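Local coordinates for protein terminal oxygenase component of carbazole 1,9a-dioxygenase (PDB 3GCF) that probably serves as the oxygenase that dihydroxylates carbazole at a nonheme iron, with electrons passed in through its Rieske [2Fe-2S] cluster, at residues A[352-357]-A[368-373]. Sequence-based numbering, arbitrary orientation.
Sequences DGWSKE and KWRTLA
Arg370 meets Glu357 and Trp354 in a buried contact carried by three side chains. Along 368-373, Lys368 packs on strand 218-221 and Trp369 turns to Tyr24, whose hydroxyl bonds its NE1. Arg370 comes next and makes the whole contact. Its CG stands anti to the carbonyl carbon (chi1 -66°), and the chain runs straight out to NE, long enough to bridge backbones whose nearest CA atoms, those of Trp354 and Arg370, are 11.2 Å apart. Glu357 reaches back from the opposite direction, extended beyond CG, and the two groups meet end-on. Arg370 NH1 donates to Glu357 OE2 at 2.6 Å, Arg370 NH2 to Glu357 OE1 at 3.1 Å, and both bonds are close to straight. Each oxygen uses its syn lone pair, and with the carboxylate and guanidinium planes only 16° apart this is a two-pronged, nearly coplanar salt bridge. Trp354 comes over one face of the guanidinium with the edge of its six-membered ring, CZ3 lying 3.4 Å from Arg370 NH2. The planes stand 74° apart, so this is an edge-on approach and not a stack. Tyr348 OH also bonds Glu357 OE1, while Arg370 NE forms a second salt bridge with Glu182, so two acids share the one arginine, which probably favours its positive charge. A leucine in its place would probably leave the carboxylates of Glu357 and Glu182 without the cation they share and the Trp354 edge without its polar neighbour. Farther on, Ala373 sets its CB against one face of Trp369, one turn back. The salt bridge thus joins the short, weakly bonded helical turn 353-356 to helix 364-376, with helices 22-26 and 177-184 alongside, and Arg78 of a second subunit, a residue of that subunit's [2Fe-2S] cluster site, packs on Arg370 at the subunit interface.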
loop_
_atom_site.group_PDB
_atom_site.type_symbol
_atom_site.label_atom_id
_atom_site.label_comp_id
_atom_site.label_asym_id
_atom_site.label_seq_id
_atom_site.Cartn_x
_atom_site.Cartn_y
_atom_site.Cartn_z
ATOM N N ASP A 352 -9.665 17.799 -3.823
ATOM C CA ASP A 352 -10.422 18.695 -4.685
ATOM C C ASP A 352 -9.716 20.026 -4.964
ATOM O O ASP A 352 -10.335 21.094 -4.951
ATOM C CB ASP A 352 -11.793 18.934 -4.046
ATOM C CG ASP A 352 -12.746 19.652 -4.962
ATOM O OD1 ASP A 352 -12.673 19.432 -6.192
ATOM O OD2 ASP A 352 -13.577 20.426 -4.447
ATOM N N GLY A 353 -8.417 19.952 -5.225
ATOM C CA GLY A 353 -7.660 21.153 -5.505
ATOM C C GLY A 353 -8.182 21.923 -6.703
ATOM O O GLY A 353 -7.980 23.132 -6.792
ATOM N N TRP A 354 -8.857 21.241 -7.627
ATOM C CA TRP A 354 -9.379 21.919 -8.813
ATOM C C TRP A 354 -10.333 23.043 -8.448
ATOM O O TRP A 354 -10.451 24.017 -9.188
ATOM C CB TRP A 354 -10.079 20.932 -9.753
ATOM C CG TRP A 354 -9.154 19.880 -10.281
ATOM C CD1 TRP A 354 -9.131 18.560 -9.933
ATOM C CD2 TRP A 354 -8.067 20.073 -11.194
ATOM N NE1 TRP A 354 -8.093 17.921 -10.567
ATOM C CE2 TRP A 354 -7.423 18.826 -11.347
ATOM C CE3 TRP A 354 -7.571 21.180 -11.895
ATOM C CZ2 TRP A 354 -6.307 18.653 -12.172
ATOM C CZ3 TRP A 354 -6.459 21.008 -12.717
ATOM C CH2 TRP A 354 -5.841 19.752 -12.846
ATOM N N SER A 355 -11.011 22.928 -7.311
ATOM C CA SER A 355 -11.925 23.992 -6.916
ATOM C C SER A 355 -11.394 24.849 -5.770
ATOM O O SER A 355 -11.980 25.878 -5.450
ATOM C CB SER A 355 -13.298 23.419 -6.539
ATOM O OG SER A 355 -13.227 22.647 -5.358
ATOM N N LYS A 356 -10.281 24.445 -5.165
ATOM C CA LYS A 356 -9.714 25.203 -4.052
ATOM C C LYS A 356 -8.497 26.054 -4.419
ATOM O O LYS A 356 -8.138 26.975 -3.688
ATOM C CB LYS A 356 -9.339 24.258 -2.911
ATOM C CG LYS A 356 -10.508 23.495 -2.308
ATOM C CD LYS A 356 -9.994 22.458 -1.318
ATOM C CE LYS A 356 -11.119 21.624 -0.721
ATOM N NZ LYS A 356 -10.588 20.522 0.140
ATOM N N GLU A 357 -7.860 25.737 -5.540
ATOM C CA GLU A 357 -6.691 26.481 -5.994
ATOM C C GLU A 357 -7.016 27.966 -6.082
ATOM O O GLU A 357 -8.169 28.346 -6.277
ATOM C CB GLU A 357 -6.259 25.994 -7.383
ATOM C CG GLU A 357 -7.377 26.101 -8.422
ATOM C CD GLU A 357 -6.924 25.800 -9.843
ATOM O OE1 GLU A 357 -5.894 25.110 -10.019
ATOM O OE2 GLU A 357 -7.616 26.244 -10.787
ATOM N N LYS A 368 -6.723 29.224 -20.216
ATOM C CA LYS A 368 -7.115 29.174 -21.624
ATOM C C LYS A 368 -6.952 27.756 -22.145
ATOM O O LYS A 368 -7.758 27.288 -22.948
ATOM C CB LYS A 368 -6.263 30.128 -22.467
ATOM C CG LYS A 368 -6.533 31.595 -22.205
ATOM C CD LYS A 368 -5.664 32.472 -23.083
ATOM C CE LYS A 368 -5.761 33.929 -22.658
ATOM N NZ LYS A 368 -7.160 34.407 -22.729
ATOM N N TRP A 369 -5.898 27.082 -21.689
ATOM C CA TRP A 369 -5.633 25.705 -22.094
ATOM C C TRP A 369 -6.721 24.763 -21.579
ATOM O O TRP A 369 -7.185 23.888 -22.306
ATOM C CB TRP A 369 -4.247 25.255 -21.590
ATOM C CG TRP A 369 -4.175 23.803 -21.179
ATOM C CD1 TRP A 369 -4.145 23.316 -19.902
ATOM C CD2 TRP A 369 -4.195 22.657 -22.043
ATOM N NE1 TRP A 369 -4.153 21.941 -19.916
ATOM C CE2 TRP A 369 -4.185 21.510 -21.216
ATOM C CE3 TRP A 369 -4.228 22.488 -23.434
ATOM C CZ2 TRP A 369 -4.208 20.207 -21.735
ATOM C CZ3 TRP A 369 -4.253 21.188 -23.952
ATOM C CH2 TRP A 369 -4.244 20.068 -23.101
ATOM N N ARG A 370 -7.130 24.940 -20.328
ATOM C CA ARG A 370 -8.167 24.087 -19.752
ATOM C C ARG A 370 -9.468 24.255 -20.515
ATOM O O ARG A 370 -10.162 23.281 -20.802
ATOM C CB ARG A 370 -8.408 24.443 -18.286
ATOM C CG ARG A 370 -7.239 24.157 -17.371
ATOM C CD ARG A 370 -7.565 24.602 -15.959
ATOM N NE ARG A 370 -6.514 24.243 -15.013
ATOM C CZ ARG A 370 -6.481 24.660 -13.752
ATOM N NH1 ARG A 370 -7.439 25.451 -13.293
ATOM N NH2 ARG A 370 -5.499 24.279 -12.949
ATOM N N THR A 371 -9.787 25.506 -20.832
ATOM C CA THR A 371 -11.003 25.852 -21.555
ATOM C C THR A 371 -11.009 25.236 -22.946
ATOM O O THR A 371 -11.983 24.606 -23.353
ATOM C CB THR A 371 -11.130 27.374 -21.684
ATOM O OG1 THR A 371 -11.180 27.949 -20.377
ATOM C CG2 THR A 371 -12.392 27.753 -22.450
ATOM N N LEU A 372 -9.913 25.419 -23.669
ATOM C CA LEU A 372 -9.797 24.876 -25.014
ATOM C C LEU A 372 -9.862 23.347 -25.001
ATOM O O LEU A 372 -10.476 22.740 -25.876
ATOM C CB LEU A 372 -8.482 25.327 -25.645
ATOM C CG LEU A 372 -8.208 24.794 -27.053
ATOM C CD1 LEU A 372 -9.158 25.455 -28.050
ATOM C CD2 LEU A 372 -6.760 25.072 -27.425
ATOM N N ALA A 373 -9.232 22.733 -24.006
ATOM C CA ALA A 373 -9.215 21.278 -23.891
ATOM C C ALA A 373 -10.599 20.736 -23.541
ATOM O O ALA A 373 -11.030 19.716 -24.072
ATOM C CB ALA A 373 -8.199 20.850 -22.838
#